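Local coordinates for (R)-specific secondary-alkylsulfatase (Pseudomonas sp., PDB 4AXH), which catalyses the zinc-dependent hydrolysis of secondary alkyl sulfates with strict inversion of configuration, turning (R)-sulfate esters into (S)-alcohols, at residues 102-107 with 511-516. Residues are numbered along the deposited sequence; the frame is centred on the assembly and turned at random. Where two conformers were deposited one is given.
Sequences NPSLWR and QTENAL. Unlike the reference sequence in segment 102-107: Arg107 (reference His).
Asn102 joins the two segments through its carboxamide: ND2 donates to Gln511 O at 2.8 Å, with an N-H...O angle of 174°. The acceptor lies nearly in the amide plane, whereas the donor is tilted 25° from the plane of the Gln511 carbonyl. CG anti to the backbone N (chi1 -173°) carries the amide toward 511-516. OD1 accepts from Ser104 N at 3.0 Å, in the carbonyl plane. One side chain thereby N-caps helix 103-111 and, with its other end, takes up a carbonyl in the last turn of helix 495-511. A water bridges Asn102 N and Thr512 O.

Residues 512-514 form the connection between helices 495-511 and 515-529 of the alkylsulfatase dimerisation region. Thr512 OG1 accepts from Asn514 N in an ST turn; Asn514 OD1 caps helix 515-529, accepting from Trp517 N and, weakly, from Leu516 N. The Asn514 side chain comes within about 6 Å of those of the sulfate-binding Tyr417 and Asn318.

The apolar, buried part surrounds Leu105, which covers the link: CB is 3.5 Å from Glu513 O, CD2 is 3.5 Å from Thr512 O, and CD1 meets Ala515 CB at 3.7 Å. Glu513 is polar but well covered, its extended chain reaching past Asn102 ND2 to a Ser104 OG–OE2 hydrogen bond of doubtful length. Ser104 OG also bonds Tyr416 OH, while Glu513 OE1 pairs with Arg414, a salt bridge that probably keeps the carboxylate ionised. The loose side lies at partly exposed Gln511 and Thr512, whose CB atoms point away from 102-107; Gln511 NE2 bonds Thr41 OG1 instead.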
# COMPACT_ATOMS: atom_id res chain seq x y z
N ASN A 102 13.61 21.79 18.95
CA ASN A 102 12.87 22.62 18.03
C ASN A 102 11.74 23.33 18.78
O ASN A 102 10.99 22.67 19.50
CB ASN A 102 12.31 21.77 16.93
CG ASN A 102 11.66 22.57 15.82
OD1 ASN A 102 10.70 23.34 16.02
ND2 ASN A 102 12.10 22.33 14.60
N PRO A 103 11.63 24.67 18.65
CA PRO A 103 10.63 25.42 19.42
C PRO A 103 9.18 25.04 19.18
O PRO A 103 8.41 25.13 20.12
CB PRO A 103 10.95 26.88 19.09
CG PRO A 103 12.32 26.88 18.62
CD PRO A 103 12.48 25.59 17.88
N SER A 104 8.82 24.60 17.94
CA SER A 104 7.47 24.16 17.58
C SER A 104 7.13 22.84 18.30
O SER A 104 6.03 22.68 18.78
CB SER A 104 7.37 23.96 16.07
OG SER A 104 6.05 23.66 15.65
N LEU A 105 8.11 21.89 18.36
CA LEU A 105 7.98 20.61 19.03
C LEU A 105 7.75 20.86 20.55
O LEU A 105 6.86 20.23 21.15
CB LEU A 105 9.22 19.73 18.81
CG LEU A 105 9.19 18.29 19.44
CD1 LEU A 105 7.83 17.59 19.28
CD2 LEU A 105 10.27 17.44 18.85
N TRP A 106 8.54 21.80 21.13
CA TRP A 106 8.46 22.21 22.52
C TRP A 106 7.08 22.81 22.85
O TRP A 106 6.60 22.64 23.95
CB TRP A 106 9.56 23.25 22.78
CG TRP A 106 9.72 23.67 24.20
CD1 TRP A 106 9.03 24.65 24.84
CD2 TRP A 106 10.68 23.18 25.15
NE1 TRP A 106 9.47 24.78 26.13
CE2 TRP A 106 10.50 23.90 26.35
CE3 TRP A 106 11.71 22.21 25.09
CZ2 TRP A 106 11.29 23.68 27.48
CZ3 TRP A 106 12.48 21.98 26.23
CH2 TRP A 106 12.27 22.72 27.40
N ARG A 107 6.48 23.54 21.90
CA ARG A 107 5.18 24.18 22.02
C ARG A 107 4.14 23.06 22.21
O ARG A 107 3.31 23.15 23.11
CB ARG A 107 4.88 24.96 20.72
CG ARG A 107 4.06 26.20 20.90
CD ARG A 107 2.62 25.94 20.64
NE ARG A 107 1.85 27.06 21.18
CZ ARG A 107 0.57 27.29 20.90
NH1 ARG A 107 -0.09 26.49 20.06
NH2 ARG A 107 -0.06 28.34 21.43
N GLN A 511 16.97 19.13 15.96
CA GLN A 511 16.47 20.00 14.89
C GLN A 511 15.03 19.78 14.47
O GLN A 511 14.34 20.76 14.18
CB GLN A 511 17.41 19.94 13.65
CG GLN A 511 18.68 20.79 13.76
CD GLN A 511 19.57 20.65 12.55
OE1 GLN A 511 19.12 20.31 11.43
NE2 GLN A 511 20.86 20.92 12.74
N THR A 512 14.59 18.52 14.36
CA THR A 512 13.24 18.12 13.90
C THR A 512 12.06 18.57 14.76
O THR A 512 12.09 18.43 15.99
CB THR A 512 13.15 16.65 13.53
OG1 THR A 512 11.90 16.43 12.89
CG2 THR A 512 13.27 15.73 14.74
N GLU A 513 11.01 19.04 14.06
CA GLU A 513 9.72 19.49 14.58
C GLU A 513 8.85 18.27 14.95
O GLU A 513 8.01 18.34 15.85
CB GLU A 513 9.02 20.31 13.48
CG GLU A 513 7.56 20.61 13.73
CD GLU A 513 7.02 21.72 12.87
OE1 GLU A 513 7.35 21.76 11.67
OE2 GLU A 513 6.26 22.57 13.41
N ASN A 514 9.08 17.17 14.24
CA ASN A 514 8.37 15.91 14.38
C ASN A 514 8.79 15.14 15.61
O ASN A 514 9.98 14.85 15.79
CB ASN A 514 8.55 15.07 13.11
CG ASN A 514 7.59 13.92 13.07
OD1 ASN A 514 7.77 12.93 13.78
ND2 ASN A 514 6.54 14.04 12.26
N ALA A 515 7.81 14.80 16.45
CA ALA A 515 8.02 14.09 17.70
C ALA A 515 8.43 12.66 17.49
O ALA A 515 9.28 12.17 18.22
CB ALA A 515 6.78 14.15 18.55
N LEU A 516 7.86 11.99 16.48
CA LEU A 516 8.17 10.60 16.14
C LEU A 516 9.57 10.55 15.55
O LEU A 516 10.35 9.69 15.92
CB LEU A 516 7.10 10.05 15.18
CG LEU A 516 5.83 9.41 15.82
CD1 LEU A 516 5.37 10.10 17.08
CD2 LEU A 516 4.69 9.35 14.87
O HOH W 1 13.33 18.79 18.25